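Local coordinates for protein acyl-CoA dehydrogenase (Mycobacterium thermoresistibile, PDB 3NF4) that binds flavin-adenine dinucleotide and, as an acyl-CoA dehydrogenase, probably catalyses the flavin-dependent alpha,beta-desaturation of acyl-CoA thioesters, at residues Glu25-Ile30 against Leu81-Glu86; Ser104-Leu109 against Ala243-Asp248; Asp341-Phe346 against Tyr355-Tyr360. One frame throughout, in Å; residues are numbered along the deposited sequence.

Interaction 1: residues Glu25-Ile30 against Leu81-Glu86; sequences ELTREI and LQVLEE
Thr-27 points at helix 77-88 and meets Val-83, their CA atoms 6.6 Å apart. The hydroxyl of Thr-27 presses on the valine, with OG1 3.5 Å from Val-83 CG1, while its methyl CG2 touches both Val-83 CG1 (3.8 Å) and Glu-86 CB (4.0 Å). That double use of the threonine follows from its torsion. At chi1 -53° CG2 is anti to the backbone N, and OG1 is left beside that N, where it hydrogen-bonds back to Leu-23 O one turn earlier. Its hydrogen bond lies within its own helix, and with Val-83 it makes only van der Waals contact.

One residue further on, Arg-28 meets Glu-86. Arg-28 bends at chi3 and brings NH1 to within 3.4 Å of Glu-86 OE1, a weak hydrogen bond within a salt bridge. The carboxylate oxygen lies at the guanidinium's edge, in its plane, yet the two flat groups stand at 81° to each other, so they make a single link and not a paired, two-pronged one. Glu-86 itself is buried, and Arg-28 is a minor partner for it: Arg-13 takes OE2 and Arg-90 takes OE1, each as a salt bridge. These two arginines probably keep the glutamate ionised and fix its bent chain. Leu-61 and Leu-64 add apolar cover against Thr-27 and Val-83.

The helices 18-35 and 77-88 run nearly parallel here, with short-segment axes 9.6 Å apart at a crossing angle of -22°. Such near-parallel packing belongs to the all-helical N-terminal domain of the acyl-CoA dehydrogenase fold.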
# COMPACT_ATOMS: atom_id res chain seq x y z
N GLU A 25 -19.38 -28.03 -13.69
CA GLU A 25 -18.68 -29.02 -14.48
C GLU A 25 -19.00 -28.85 -15.96
O GLU A 25 -18.11 -28.96 -16.80
CB GLU A 25 -19.05 -30.42 -14.01
CG GLU A 25 -17.92 -31.43 -14.19
CD GLU A 25 -16.59 -30.97 -13.57
OE1 GLU A 25 -16.53 -30.78 -12.33
OE2 GLU A 25 -15.61 -30.80 -14.33
N LEU A 26 -20.26 -28.60 -16.28
CA LEU A 26 -20.62 -28.34 -17.68
C LEU A 26 -19.89 -27.09 -18.25
O LEU A 26 -19.43 -27.11 -19.40
CB LEU A 26 -22.14 -28.25 -17.84
CG LEU A 26 -22.73 -27.86 -19.20
CD1 LEU A 26 -22.49 -28.94 -20.26
CD2 LEU A 26 -24.23 -27.57 -19.08
N THR A 27 -19.79 -26.04 -17.43
CA THR A 27 -19.12 -24.78 -17.82
C THR A 27 -17.63 -24.95 -18.12
O THR A 27 -17.14 -24.39 -19.09
CB THR A 27 -19.29 -23.66 -16.74
OG1 THR A 27 -20.68 -23.50 -16.43
CG2 THR A 27 -18.72 -22.33 -17.24
N ARG A 28 -16.93 -25.73 -17.30
CA ARG A 28 -15.49 -25.97 -17.50
C ARG A 28 -15.23 -26.70 -18.82
O ARG A 28 -14.24 -26.40 -19.53
CB ARG A 28 -14.90 -26.74 -16.31
CG ARG A 28 -15.00 -25.98 -14.98
CD ARG A 28 -14.33 -26.70 -13.79
NE ARG A 28 -13.03 -27.32 -14.10
CZ ARG A 28 -11.84 -26.70 -14.18
NH1 ARG A 28 -11.71 -25.37 -14.00
NH2 ARG A 28 -10.76 -27.41 -14.47
N GLU A 29 -16.15 -27.61 -19.17
CA GLU A 29 -16.06 -28.40 -20.40
C GLU A 29 -16.24 -27.55 -21.67
O GLU A 29 -15.39 -27.57 -22.55
CB GLU A 29 -17.03 -29.62 -20.34
CG GLU A 29 -16.90 -30.62 -21.48
CD GLU A 29 -15.43 -30.96 -21.83
OE1 GLU A 29 -14.62 -31.13 -20.88
OE2 GLU A 29 -15.10 -31.06 -23.05
N ILE A 30 -17.34 -26.80 -21.74
CA ILE A 30 -17.59 -25.86 -22.86
C ILE A 30 -16.47 -24.81 -23.02
O ILE A 30 -15.99 -24.55 -24.13
CB ILE A 30 -18.97 -25.13 -22.71
CG1 ILE A 30 -20.09 -26.09 -22.26
CG2 ILE A 30 -19.36 -24.39 -23.97
CD1 ILE A 30 -20.55 -27.13 -23.32
N LEU A 81 -22.87 -16.29 -10.52
CA LEU A 81 -21.62 -15.53 -10.49
C LEU A 81 -20.36 -16.39 -10.61
O LEU A 81 -19.35 -15.95 -11.20
CB LEU A 81 -21.54 -14.64 -9.24
CG LEU A 81 -22.52 -13.47 -9.18
CD1 LEU A 81 -22.43 -12.71 -7.87
CD2 LEU A 81 -22.33 -12.53 -10.39
N GLN A 82 -20.42 -17.62 -10.05
CA GLN A 82 -19.29 -18.55 -10.08
C GLN A 82 -19.14 -19.23 -11.46
O GLN A 82 -18.03 -19.65 -11.85
CB GLN A 82 -19.37 -19.58 -8.90
CG GLN A 82 -19.31 -18.97 -7.47
CD GLN A 82 -19.10 -20.00 -6.33
OE1 GLN A 82 -18.03 -20.61 -6.20
NE2 GLN A 82 -20.10 -20.14 -5.48
N VAL A 83 -20.23 -19.34 -12.22
CA VAL A 83 -20.16 -19.76 -13.63
C VAL A 83 -19.47 -18.68 -14.48
O VAL A 83 -18.61 -18.97 -15.33
CB VAL A 83 -21.55 -20.04 -14.24
CG1 VAL A 83 -21.45 -20.18 -15.77
CG2 VAL A 83 -22.19 -21.27 -13.61
N LEU A 84 -19.87 -17.43 -14.23
CA LEU A 84 -19.24 -16.26 -14.83
C LEU A 84 -17.74 -16.22 -14.52
O LEU A 84 -16.92 -15.92 -15.39
CB LEU A 84 -19.95 -15.00 -14.34
CG LEU A 84 -19.83 -13.73 -15.19
CD1 LEU A 84 -20.26 -13.99 -16.67
CD2 LEU A 84 -20.63 -12.58 -14.58
N GLU A 85 -17.36 -16.57 -13.29
CA GLU A 85 -15.95 -16.62 -12.91
C GLU A 85 -15.13 -17.65 -13.73
O GLU A 85 -13.99 -17.38 -14.13
CB GLU A 85 -15.81 -16.86 -11.40
CG GLU A 85 -14.44 -16.51 -10.85
CD GLU A 85 -14.03 -17.27 -9.60
OE1 GLU A 85 -14.70 -17.23 -8.54
OE2 GLU A 85 -12.95 -17.87 -9.65
N GLU A 86 -15.72 -18.83 -13.95
CA GLU A 86 -15.07 -19.92 -14.69
C GLU A 86 -14.87 -19.53 -16.15
O GLU A 86 -13.78 -19.72 -16.69
CB GLU A 86 -15.88 -21.23 -14.59
CG GLU A 86 -15.89 -21.93 -13.20
CD GLU A 86 -14.54 -22.53 -12.78
OE1 GLU A 86 -13.61 -22.61 -13.62
OE2 GLU A 86 -14.38 -22.92 -11.60

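Interaction 2: residues Ser104-Leu109 against Ala243-Asp248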
# COMPACT_ATOMS: atom_id res chain seq x y z
N SER A 104 -28.78 -6.03 -19.97
CA SER A 104 -29.60 -5.54 -21.09
C SER A 104 -31.07 -5.99 -21.00
O SER A 104 -31.97 -5.27 -21.41
CB SER A 104 -28.98 -5.88 -22.45
OG SER A 104 -29.37 -7.16 -22.91
N SER A 105 -31.32 -7.15 -20.41
CA SER A 105 -32.71 -7.58 -20.22
C SER A 105 -33.38 -7.05 -18.94
O SER A 105 -34.58 -7.26 -18.73
CB SER A 105 -32.85 -9.10 -20.36
OG SER A 105 -32.49 -9.78 -19.17
N HIS A 106 -32.63 -6.35 -18.10
CA HIS A 106 -33.11 -6.01 -16.73
C HIS A 106 -34.27 -4.97 -16.64
O HIS A 106 -35.20 -5.18 -15.86
CB HIS A 106 -31.92 -5.65 -15.80
CG HIS A 106 -32.31 -4.95 -14.53
ND1 HIS A 106 -32.35 -5.58 -13.31
CD2 HIS A 106 -32.65 -3.65 -14.29
CE1 HIS A 106 -32.70 -4.72 -12.37
NE2 HIS A 106 -32.90 -3.54 -12.94
N PRO A 107 -34.21 -3.86 -17.40
CA PRO A 107 -35.33 -2.91 -17.39
C PRO A 107 -36.69 -3.50 -17.81
O PRO A 107 -37.71 -3.14 -17.23
CB PRO A 107 -34.90 -1.85 -18.41
CG PRO A 107 -33.46 -1.93 -18.42
CD PRO A 107 -33.11 -3.37 -18.24
N LEU A 108 -36.72 -4.39 -18.80
CA LEU A 108 -37.98 -4.97 -19.26
C LEU A 108 -38.55 -5.92 -18.20
O LEU A 108 -39.75 -5.88 -17.92
CB LEU A 108 -37.83 -5.67 -20.62
CG LEU A 108 -39.00 -6.42 -21.27
CD1 LEU A 108 -40.28 -5.56 -21.35
CD2 LEU A 108 -38.63 -6.95 -22.68
N LEU A 109 -37.67 -6.73 -17.61
CA LEU A 109 -38.06 -7.72 -16.63
C LEU A 109 -38.64 -7.13 -15.35
O LEU A 109 -39.56 -7.71 -14.77
CB LEU A 109 -36.88 -8.63 -16.30
CG LEU A 109 -37.14 -9.68 -15.20
CD1 LEU A 109 -37.92 -10.88 -15.73
CD2 LEU A 109 -35.83 -10.11 -14.54
N ALA A 243 -32.11 3.09 -14.37
CA ALA A 243 -30.66 2.94 -14.47
C ALA A 243 -30.02 2.72 -13.11
O ALA A 243 -29.08 1.95 -12.99
CB ALA A 243 -30.02 4.14 -15.16
N PHE A 244 -30.57 3.38 -12.09
CA PHE A 244 -30.09 3.28 -10.71
C PHE A 244 -30.28 1.88 -10.15
O PHE A 244 -29.42 1.39 -9.40
CB PHE A 244 -30.78 4.32 -9.81
CG PHE A 244 -30.33 4.30 -8.37
CD1 PHE A 244 -29.15 4.97 -7.97
CD2 PHE A 244 -31.09 3.64 -7.39
CE1 PHE A 244 -28.73 4.97 -6.65
CE2 PHE A 244 -30.67 3.63 -6.04
CZ PHE A 244 -29.50 4.29 -5.67
N SER A 245 -31.38 1.22 -10.55
CA SER A 245 -31.76 -0.09 -10.00
C SER A 245 -30.91 -1.22 -10.54
O SER A 245 -30.87 -2.28 -9.95
CB SER A 245 -33.26 -0.39 -10.25
OG SER A 245 -33.49 -1.07 -11.48
N ALA A 246 -30.25 -0.99 -11.67
CA ALA A 246 -29.35 -1.99 -12.25
C ALA A 246 -27.89 -1.98 -11.68
O ALA A 246 -27.14 -2.92 -11.92
CB ALA A 246 -29.35 -1.86 -13.76
N LEU A 247 -27.53 -0.95 -10.91
CA LEU A 247 -26.12 -0.72 -10.47
C LEU A 247 -25.57 -1.87 -9.63
O LEU A 247 -24.47 -2.40 -9.93
CB LEU A 247 -25.97 0.62 -9.71
CG LEU A 247 -26.18 1.96 -10.45
CD1 LEU A 247 -26.19 3.16 -9.49
CD2 LEU A 247 -25.16 2.19 -11.57
N ASP A 248 -26.34 -2.26 -8.61
CA ASP A 248 -25.99 -3.35 -7.70
C ASP A 248 -25.65 -4.65 -8.45
O ASP A 248 -24.62 -5.30 -8.16
CB ASP A 248 -27.11 -3.56 -6.67
CG ASP A 248 -27.20 -2.41 -5.64
OD1 ASP A 248 -26.45 -1.42 -5.75
OD2 ASP A 248 -28.03 -2.49 -4.69
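The imidazole of His-106 meets Ser-245 at its edge and Ala-246 over one face. In the ring plane, NE2 and Ser-245 OG are 2.9 Å apart in an almost straight hydrogen bond (173°), in which either group could be the donor. Over the face, the methyl of Ala-246 makes an off-centre CH-pi contact: CB lies 4.2 Å from the ring centroid and 29° from the normal, nearest to CD2 at 3.8 Å. Extended with CG anti to the backbone N (chi1 165°), the histidine reaches across to the second segment; the nearest CA atoms, of His-106 and Ala-246, are 7.1 Å apart.

In the three-domain acyl-CoA dehydrogenase fold this ties the N-terminal helical domain, at the start of helix 106-111, to the C-terminal helical domain, where helix 239-245 gives way to 247-274. The Ala-246 side chain is about 10 Å from the bound flavin-adenine dinucleotide.

Ser-245 OG also bonds to Ile-242 O within its own helix, a second partner that fixes where the hydroxyl sits. Phe-111 touches both His-106 and Ser-245, and strand 175-181 of the middle domain supports the neighbouring Pro-107 and Ala-243.

Interaction 3: residues Asp341-Phe346 against Tyr355-Tyr360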
# COMPACT_ATOMS: atom_id res chain seq x y z
N ASP A 341 2.04 -8.57 -10.52
CA ASP A 341 2.96 -9.51 -9.86
C ASP A 341 3.15 -10.85 -10.63
O ASP A 341 4.18 -11.50 -10.49
CB ASP A 341 2.48 -9.79 -8.42
CG ASP A 341 2.65 -8.58 -7.48
OD1 ASP A 341 3.45 -7.66 -7.75
OD2 ASP A 341 1.95 -8.54 -6.45
N ALA A 342 2.17 -11.27 -11.43
CA ALA A 342 2.36 -12.48 -12.22
C ALA A 342 3.43 -12.31 -13.34
O ALA A 342 4.14 -13.28 -13.65
CB ALA A 342 1.02 -13.06 -12.75
N VAL A 343 3.53 -11.13 -13.96
CA VAL A 343 4.57 -10.82 -14.94
C VAL A 343 5.91 -10.84 -14.19
O VAL A 343 6.90 -11.36 -14.70
CB VAL A 343 4.36 -9.40 -15.58
CG1 VAL A 343 5.53 -9.02 -16.55
CG2 VAL A 343 3.09 -9.39 -16.34
N GLN A 344 5.91 -10.27 -12.99
CA GLN A 344 7.08 -10.25 -12.12
C GLN A 344 7.66 -11.68 -11.84
O GLN A 344 8.87 -11.89 -11.97
CB GLN A 344 6.74 -9.49 -10.81
CG GLN A 344 7.96 -9.03 -9.96
CD GLN A 344 8.82 -8.01 -10.68
OE1 GLN A 344 8.35 -7.33 -11.60
NE2 GLN A 344 10.11 -7.92 -10.28
N VAL A 345 6.79 -12.63 -11.49
CA VAL A 345 7.17 -14.05 -11.29
C VAL A 345 7.87 -14.70 -12.53
O VAL A 345 8.87 -15.41 -12.38
CB VAL A 345 5.95 -14.89 -10.79
CG1 VAL A 345 6.24 -16.37 -10.80
CG2 VAL A 345 5.50 -14.41 -9.38
N PHE A 346 7.39 -14.41 -13.74
CA PHE A 346 8.04 -14.94 -14.96
C PHE A 346 9.44 -14.34 -15.31
O PHE A 346 10.22 -14.96 -16.04
CB PHE A 346 7.10 -14.81 -16.16
CG PHE A 346 6.02 -15.88 -16.24
CD1 PHE A 346 4.94 -15.87 -15.34
CD2 PHE A 346 6.05 -16.85 -17.23
CE1 PHE A 346 3.92 -16.81 -15.42
CE2 PHE A 346 5.04 -17.85 -17.33
CZ PHE A 346 3.96 -17.82 -16.42
N TYR A 355 4.04 -15.79 -23.63
CA TYR A 355 3.10 -16.22 -22.59
C TYR A 355 1.89 -15.28 -22.51
O TYR A 355 1.90 -14.19 -23.09
CB TYR A 355 3.81 -16.35 -21.23
CG TYR A 355 4.94 -17.33 -21.26
CD1 TYR A 355 4.71 -18.71 -21.11
CD2 TYR A 355 6.22 -16.89 -21.49
CE1 TYR A 355 5.76 -19.63 -21.18
CE2 TYR A 355 7.28 -17.78 -21.56
CZ TYR A 355 7.06 -19.15 -21.41
OH TYR A 355 8.15 -19.99 -21.48
N ARG A 356 0.88 -15.72 -21.76
CA ARG A 356 -0.39 -14.99 -21.58
C ARG A 356 -0.40 -13.83 -20.54
O ARG A 356 -1.24 -12.95 -20.60
CB ARG A 356 -1.50 -15.99 -21.25
CG ARG A 356 -1.93 -16.86 -22.43
CD ARG A 356 -3.09 -17.78 -22.03
NE ARG A 356 -3.70 -18.45 -23.19
CZ ARG A 356 -4.60 -19.43 -23.14
NH1 ARG A 356 -5.02 -19.89 -21.96
NH2 ARG A 356 -5.08 -19.96 -24.25
N VAL A 357 0.53 -13.85 -19.58
CA VAL A 357 0.49 -12.91 -18.45
C VAL A 357 0.57 -11.40 -18.84
O VAL A 357 -0.02 -10.55 -18.15
CB VAL A 357 1.49 -13.28 -17.32
CG1 VAL A 357 1.08 -14.60 -16.70
CG2 VAL A 357 2.93 -13.38 -17.85
N GLU A 358 1.24 -11.08 -19.95
CA GLU A 358 1.31 -9.68 -20.39
C GLU A 358 -0.05 -9.21 -20.90
O GLU A 358 -0.43 -8.05 -20.69
CB GLU A 358 2.42 -9.44 -21.42
CG GLU A 358 2.17 -10.07 -22.81
CD GLU A 358 1.25 -9.22 -23.71
OE1 GLU A 358 0.60 -9.79 -24.64
OE2 GLU A 358 1.17 -7.98 -23.45
N ARG A 359 -0.81 -10.11 -21.54
CA ARG A 359 -2.19 -9.80 -21.91
C ARG A 359 -3.10 -9.60 -20.67
O ARG A 359 -3.93 -8.67 -20.65
CB ARG A 359 -2.75 -10.88 -22.85
CG ARG A 359 -4.25 -10.72 -23.16
CD ARG A 359 -4.75 -11.57 -24.40
NE ARG A 359 -4.60 -13.03 -24.24
CZ ARG A 359 -5.47 -13.83 -23.63
NH1 ARG A 359 -6.60 -13.37 -23.08
NH2 ARG A 359 -5.22 -15.14 -23.56
N TYR A 360 -2.96 -10.47 -19.66
CA TYR A 360 -3.83 -10.41 -18.46
C TYR A 360 -3.67 -9.07 -17.74
O TYR A 360 -4.67 -8.47 -17.33
CB TYR A 360 -3.59 -11.60 -17.50
CG TYR A 360 -4.03 -12.99 -18.04
CD1 TYR A 360 -5.00 -13.12 -19.04
CD2 TYR A 360 -3.47 -14.17 -17.52
CE1 TYR A 360 -5.39 -14.37 -19.53
CE2 TYR A 360 -3.84 -15.40 -18.00
CZ TYR A 360 -4.81 -15.50 -19.00
OH TYR A 360 -5.19 -16.74 -19.44
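Phe-346 holds CG anti to the carbonyl carbon (chi1 -79°), which swings the ring across to Val-357 and Tyr-355; Tyr-355, with a similar chi1 of -59°, brings its own ring to meet it. The phenyl's CE2 comes over one face of the tyrosine ring, offset toward the rim, 3.9 Å from Tyr-355 CD1. The planes are inclined at 51° and the centroids 5.3 Å apart, an oblique aromatic pair. On its other contact the phenyl ring takes Val-357: CG2 hangs over a face near the rim, and CG1 reaches 3.8 Å from Phe-346 CE1.

Val-357 is shared by three partners. Besides the phenyl, its CG1 faces Ala-342 CB at 4.2 Å, and its CG2 lies 4.3 Å from CG2 of Val-343. That same Val-343 methyl also rests near the backbone carbonyl, Val-357 O. Tyr-272 stacks on Phe-346, placing this patch against helix 247-274, and Lys-365 of a second subunit packs on Val-343.

This is where helix 321-346 turns back through a short loop to helix 357-367 in the C-terminal helical domain. Side chain meets side chain only through apolar or aromatic groups and no polar bond joins the segments, so the turn is held by the fit of shapes, while the charged ends of Arg-356 and Arg-359 are directed elsewhere, to salt bridges with Asp-40 among others.

How the interactions relate
Interactions 1 and 3 are buried contacts, the first between two helices, the third between a helix and the start of the next with the loop before it; interaction 2 is only partly buried. Interaction 1 stays within the N-terminal helical domain and interaction 3 within the C-terminal one; interaction 2 joins the two domains. Their chemistry follows suit: interaction 1 mixes close packing with a buried glutamate's weak salt bridge, interaction 2 rests on a single straight hydrogen bond beside a methyl-on-ring contact, and interaction 3 joins its side chains by apolar and aromatic packing and adjoins a second subunit. Helix 247-274 begins just after the touching residues of interaction 2 and packs beside interactions 1 and 3.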